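Local coordinates for open reading frame 2 (Aeromonas sobria, PDB 3WQB), which probably acts as a dedicated chaperone of the secreted serine protease of Aeromonas sobria, binding it in a one-to-one complex, at residues Gly82-Glu87 / Thr120-Ile125; Ile32-Gln37 / Val136-Ser141. All blocks are in the same frame, centred on the assembly; numbering follows the deposited sequence.

Contact 1: Gly82-Glu87 / Thr120-Ile125; sequences GTLLVE and TDLNAI
Apolar packing carries this contact: Leu84, on strand 83-87, meets Leu122 and Ile125 of the first turn of helix 122-131. With CG anti to its carbonyl carbon (chi1 -60°), Leu84 sends its two methyls to different partners. CD2 of Leu84 lies 3.9 Å from CD2 of Leu122, the two side chains meeting at a slant, while CD1 of Leu84 lies 3.9 Å from CG2 of Ile125, whose side chain runs at about a right angle to it. Only the CG2 branch of Ile125 takes part.

A second kind of contact joins side chain to backbone. CD2 of Leu122 sits over the flat face of the Gly82 carbonyl, 3.8 Å from Gly82 O and equally far from Gly82 C, so it rests on the C=O bond and does not approach the oxygen head-on. Gly82 forms the corner where the chain enters strand 83-87; its phi of 104° suits a residue without a side chain.

On the helix side, Asp121 is the N-cap, its OD1 accepting weak bonds from Asn123 N at 3.1 Å and Ala124 N at 3.4 Å; Leu63 N also donates a hydrogen bond to the same oxygen. Ile125 N bonds to Asp121 O at 3.2 Å, closing the first helical turn.

No hydrogen bond crosses between 82-87 and 120-125, and together they bury 197 Å². The chemistry implies that helix and sheet are held here by shape and exclusion of water, while the capping by Asp121 is consistent with a helix start fixed just before Leu122, the residue that meets Leu84.

Contact 2: Ile32-Gln37 / Val136-Ser141; sequences IEVNGQ and VQIELS
A tight beta hairpin, strands 31-34 and 37-40 joined by a type I' turn from Val34 to Gln37, is docked here against strand 136-141 of the main sheet. Asn35, a central residue of that turn, makes the polar link. Its side-chain amide pairs with both backbone groups of Ile138: Ile138 N donates to Asn35 OD1 at 2.9 Å (N-H...O 153°), tilted somewhat from the amide plane, and Asn35 ND2 donates to Ile138 O at 2.9 Å (163°), along a lone pair in the carbonyl plane. Two bonds to one residue fix the rotation of the amide, which chi1 of -55° directs at the strand. The flanking residues Gln137 and Glu139 make backbone hydrogen bonds to Leu85 and Thr83 of strand 83-87, so the amide serves the edge of the strand facing the other way.

Beside the amide, CG of Gln137 lies 3.8 Å from Asn35 ND2; the polar end of Gln137 goes instead to the backbone of the other protein's chain. The apolar part is Val34, whose CG1 reaches CD1 of Ile138 at 4.0 Å and CD1 of Leu140 at 4.1 Å, with Leu63 and Tyr39 nearby.

Within the turn, Val34 N to Gln37 O (2.8 Å) and Gln37 N to Val34 O (3.0 Å) close the hairpin. Asn-Gly in the two central positions, both with positive phi, is the classic sequence of a type I' two-residue beta hairpin.

In the fold
Both contacts reach the same sheet, in which strands 83-87 and 136-141 are antiparallel neighbours, tied by Leu85 N to Gln137 O (2.8 Å) and Thr83 O to Glu139 N (2.9 Å). Their centres are about 9 Å apart. Contact 1, about 4 Å from the chain centre, is buried and without a hydrogen bond across it; contact 2, about 6 Å out and partly buried, adds side-chain-to-backbone hydrogen bonding to a smaller apolar patch. The helix lies over the sheet face and the hairpin meets the edge of strand 136-141 beside it; they come together where Asn123 packs on Ile32 and Ile138, and Ile138 on Leu84. Leu85, Glu87, Gln137 and Glu139 reach the other protein's chain.

Contact 1: Gly82-Glu87 / Thr120-Ile125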
loop_
_atom_site.group_PDB
_atom_site.type_symbol
_atom_site.label_atom_id
_atom_site.label_comp_id
_atom_site.label_asym_id
_atom_site.label_seq_id
_atom_site.Cartn_x
_atom_site.Cartn_y
_atom_site.Cartn_z
ATOM N N GLY B 82 -26.715 -1.159 4.078
ATOM C CA GLY B 82 -27.680 -1.846 4.933
ATOM C C GLY B 82 -27.049 -2.518 6.142
ATOM O O GLY B 82 -27.751 -2.930 7.071
ATOM N N THR B 83 -25.720 -2.625 6.130
ATOM C CA THR B 83 -24.966 -3.264 7.209
ATOM C C THR B 83 -24.476 -2.241 8.234
ATOM O O THR B 83 -24.052 -1.139 7.876
ATOM C CB THR B 83 -23.786 -4.095 6.641
ATOM O OG1 THR B 83 -24.310 -5.165 5.846
ATOM C CG2 THR B 83 -22.907 -4.683 7.751
ATOM N N LEU B 84 -24.574 -2.623 9.505
ATOM C CA LEU B 84 -24.013 -1.876 10.622
ATOM C C LEU B 84 -22.903 -2.698 11.250
ATOM O O LEU B 84 -23.078 -3.897 11.501
ATOM C CB LEU B 84 -25.086 -1.606 11.686
ATOM C CG LEU B 84 -26.325 -0.800 11.300
ATOM C CD1 LEU B 84 -27.501 -1.211 12.164
ATOM C CD2 LEU B 84 -26.070 0.676 11.439
ATOM N N LEU B 85 -21.762 -2.062 11.493
ATOM C CA LEU B 85 -20.688 -2.678 12.280
ATOM C C LEU B 85 -20.859 -2.230 13.719
ATOM O O LEU B 85 -21.031 -1.044 13.988
ATOM C CB LEU B 85 -19.303 -2.268 11.775
ATOM C CG LEU B 85 -18.917 -2.484 10.308
ATOM C CD1 LEU B 85 -17.410 -2.376 10.188
ATOM C CD2 LEU B 85 -19.390 -3.803 9.726
ATOM N N VAL B 86 -20.826 -3.191 14.635
ATOM C CA VAL B 86 -21.029 -2.929 16.056
ATOM C C VAL B 86 -19.907 -3.593 16.851
ATOM O O VAL B 86 -19.629 -4.779 16.662
ATOM C CB VAL B 86 -22.415 -3.464 16.519
ATOM C CG1 VAL B 86 -22.543 -3.466 18.033
ATOM C CG2 VAL B 86 -23.530 -2.638 15.911
ATOM N N GLU B 87 -19.256 -2.829 17.726
ATOM C CA GLU B 87 -18.237 -3.402 18.602
ATOM C C GLU B 87 -18.887 -4.025 19.837
ATOM O O GLU B 87 -19.224 -3.335 20.802
ATOM C CB GLU B 87 -17.171 -2.376 18.986
ATOM C CG GLU B 87 -15.952 -3.012 19.646
ATOM C CD GLU B 87 -14.742 -2.104 19.682
ATOM O OE1 GLU B 87 -14.908 -0.865 19.635
ATOM O OE2 GLU B 87 -13.615 -2.640 19.768
ATOM N N THR B 120 -35.896 0.112 7.368
ATOM C CA THR B 120 -35.190 0.549 8.575
ATOM C C THR B 120 -34.421 1.848 8.347
ATOM O O THR B 120 -33.717 1.992 7.347
ATOM C CB THR B 120 -34.213 -0.540 9.086
ATOM O OG1 THR B 120 -34.896 -1.797 9.188
ATOM C CG2 THR B 120 -33.639 -0.170 10.447
ATOM N N ASP B 121 -34.579 2.789 9.273
ATOM C CA ASP B 121 -33.782 4.007 9.298
ATOM C C ASP B 121 -32.513 3.723 10.099
ATOM O O ASP B 121 -32.534 3.696 11.335
ATOM C CB ASP B 121 -34.576 5.169 9.915
ATOM C CG ASP B 121 -33.751 6.451 10.056
ATOM O OD1 ASP B 121 -32.583 6.493 9.605
ATOM O OD2 ASP B 121 -34.274 7.430 10.631
ATOM N N LEU B 122 -31.413 3.509 9.383
ATOM C CA LEU B 122 -30.144 3.139 10.012
ATOM C C LEU B 122 -29.565 4.240 10.891
ATOM O O LEU B 122 -28.938 3.947 11.908
ATOM C CB LEU B 122 -29.116 2.692 8.968
ATOM C CG LEU B 122 -29.260 1.257 8.452
ATOM C CD1 LEU B 122 -30.240 1.191 7.277
ATOM C CD2 LEU B 122 -27.906 0.707 8.038
ATOM N N ASN B 123 -29.777 5.499 10.510
ATOM C CA ASN B 123 -29.312 6.618 11.325
ATOM C C ASN B 123 -29.976 6.689 12.697
ATOM O O ASN B 123 -29.313 7.006 13.680
ATOM C CB ASN B 123 -29.440 7.957 10.591
ATOM C CG ASN B 123 -28.087 8.600 10.310
ATOM O OD1 ASN B 123 -27.056 8.179 10.841
ATOM N ND2 ASN B 123 -28.088 9.632 9.478
ATOM N N ALA B 124 -31.272 6.383 12.752
ATOM C CA ALA B 124 -31.995 6.312 14.022
ATOM C C ALA B 124 -31.477 5.161 14.882
ATOM O O ALA B 124 -31.307 5.322 16.084
ATOM C CB ALA B 124 -33.500 6.186 13.793
ATOM N N ILE B 125 -31.214 4.011 14.259
ATOM C CA ILE B 125 -30.647 2.857 14.963
ATOM C C ILE B 125 -29.262 3.186 15.533
ATOM O O ILE B 125 -28.978 2.883 16.696
ATOM C CB ILE B 125 -30.576 1.594 14.049
ATOM C CG1 ILE B 125 -31.978 1.164 13.578
ATOM C CG2 ILE B 125 -29.839 0.435 14.747
ATOM C CD1 ILE B 125 -32.914 0.671 14.681
#

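Contact 2: Ile32-Gln37 / Val136-Ser141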
loop_
_atom_site.group_PDB
_atom_site.type_symbol
_atom_site.label_atom_id
_atom_site.label_comp_id
_atom_site.label_asym_id
_atom_site.label_seq_id
_atom_site.Cartn_x
_atom_site.Cartn_y
_atom_site.Cartn_z
ATOM N N ILE B 32 -25.546 16.008 5.789
ATOM C CA ILE B 32 -26.010 14.962 6.690
ATOM C C ILE B 32 -24.812 14.371 7.438
ATOM O O ILE B 32 -23.751 14.148 6.848
ATOM C CB ILE B 32 -26.863 13.893 5.925
ATOM C CG1 ILE B 32 -27.902 13.233 6.847
ATOM C CG2 ILE B 32 -25.981 12.907 5.123
ATOM C CD1 ILE B 32 -27.403 12.092 7.695
ATOM N N GLU B 33 -24.979 14.159 8.741
ATOM C CA GLU B 33 -23.922 13.600 9.580
ATOM C C GLU B 33 -24.036 12.084 9.654
ATOM O O GLU B 33 -25.060 11.552 10.083
ATOM C CB GLU B 33 -23.961 14.198 10.994
ATOM C CG GLU B 33 -23.778 15.714 11.054
ATOM C CD GLU B 33 -22.415 16.172 10.562
ATOM O OE1 GLU B 33 -22.375 17.084 9.708
ATOM O OE2 GLU B 33 -21.389 15.625 11.026
ATOM N N VAL B 34 -22.984 11.393 9.217
ATOM C CA VAL B 34 -22.925 9.931 9.292
ATOM C C VAL B 34 -21.543 9.526 9.787
ATOM O O VAL B 34 -20.534 9.985 9.252
ATOM C CB VAL B 34 -23.177 9.252 7.917
ATOM C CG1 VAL B 34 -23.387 7.745 8.092
ATOM C CG2 VAL B 34 -24.369 9.872 7.195
ATOM N N ASN B 35 -21.510 8.662 10.801
ATOM C CA ASN B 35 -20.260 8.167 11.391
ATOM C C ASN B 35 -19.301 9.277 11.834
ATOM O O ASN B 35 -18.082 9.148 11.699
ATOM C CB ASN B 35 -19.532 7.206 10.439
ATOM C CG ASN B 35 -20.400 6.047 9.985
ATOM O OD1 ASN B 35 -21.206 5.510 10.746
ATOM N ND2 ASN B 35 -20.225 5.649 8.730
ATOM N N GLY B 36 -19.864 10.369 12.344
ATOM C CA GLY B 36 -19.073 11.505 12.816
ATOM C C GLY B 36 -18.476 12.377 11.724
ATOM O O GLY B 36 -17.553 13.155 11.985
ATOM N N GLN B 37 -18.997 12.253 10.503
ATOM C CA GLN B 37 -18.530 13.052 9.368
ATOM C C GLN B 37 -19.684 13.604 8.531
ATOM O O GLN B 37 -20.789 13.061 8.542
ATOM C CB GLN B 37 -17.581 12.246 8.483
ATOM C CG GLN B 37 -16.175 12.090 9.049
ATOM C CD GLN B 37 -15.158 11.711 7.988
ATOM O OE1 GLN B 37 -15.512 11.204 6.921
ATOM N NE2 GLN B 37 -13.884 11.961 8.277
ATOM N N VAL B 136 -20.675 2.067 16.990
ATOM C CA VAL B 136 -21.369 1.611 15.786
ATOM C C VAL B 136 -20.883 2.382 14.555
ATOM O O VAL B 136 -20.571 3.566 14.639
ATOM C CB VAL B 136 -22.919 1.733 15.953
ATOM C CG1 VAL B 136 -23.334 3.162 16.314
ATOM C CG2 VAL B 136 -23.663 1.258 14.707
ATOM N N GLN B 137 -20.816 1.695 13.417
ATOM C CA GLN B 137 -20.495 2.330 12.147
ATOM C C GLN B 137 -21.481 1.851 11.088
ATOM O O GLN B 137 -21.660 0.646 10.889
ATOM C CB GLN B 137 -19.049 2.017 11.723
ATOM C CG GLN B 137 -18.594 2.696 10.418
ATOM C CD GLN B 137 -17.222 2.223 9.952
ATOM O OE1 GLN B 137 -16.783 1.133 10.297
ATOM N NE2 GLN B 137 -16.539 3.051 9.170
ATOM N N ILE B 138 -22.144 2.801 10.439
ATOM C CA ILE B 138 -22.994 2.498 9.292
ATOM C C ILE B 138 -22.090 2.275 8.085
ATOM O O ILE B 138 -21.294 3.151 7.733
ATOM C CB ILE B 138 -23.977 3.657 8.998
ATOM C CG1 ILE B 138 -24.888 3.891 10.209
ATOM C CG2 ILE B 138 -24.804 3.357 7.748
ATOM C CD1 ILE B 138 -25.653 5.203 10.195
ATOM N N GLU B 139 -22.186 1.100 7.467
ATOM C CA GLU B 139 -21.345 0.828 6.300
ATOM C C GLU B 139 -21.750 1.658 5.086
ATOM O O GLU B 139 -22.898 1.612 4.633
ATOM C CB GLU B 139 -21.317 -0.652 5.930
ATOM C CG GLU B 139 -20.534 -0.890 4.639
ATOM C CD GLU B 139 -20.332 -2.343 4.313
ATOM O OE1 GLU B 139 -21.313 -3.110 4.320
ATOM O OE2 GLU B 139 -19.183 -2.705 4.011
ATOM N N LEU B 140 -20.788 2.410 4.575
ATOM C CA LEU B 140 -20.958 3.190 3.362
ATOM C C LEU B 140 -20.039 2.594 2.306
ATOM O O LEU B 140 -18.814 2.757 2.366
ATOM C CB LEU B 140 -20.646 4.668 3.618
ATOM C CG LEU B 140 -21.440 5.333 4.755
ATOM C CD1 LEU B 140 -20.973 6.772 4.985
ATOM C CD2 LEU B 140 -22.957 5.280 4.517
ATOM N N SER B 141 -20.644 1.889 1.356
ATOM C CA SER B 141 -19.918 1.100 0.369
ATOM C C SER B 141 -19.625 1.910 -0.881
ATOM O O SER B 141 -20.214 2.964 -1.105
ATOM C CB SER B 141 -20.720 -0.149 0.002
ATOM O OG SER B 141 -21.871 0.203 -0.744
#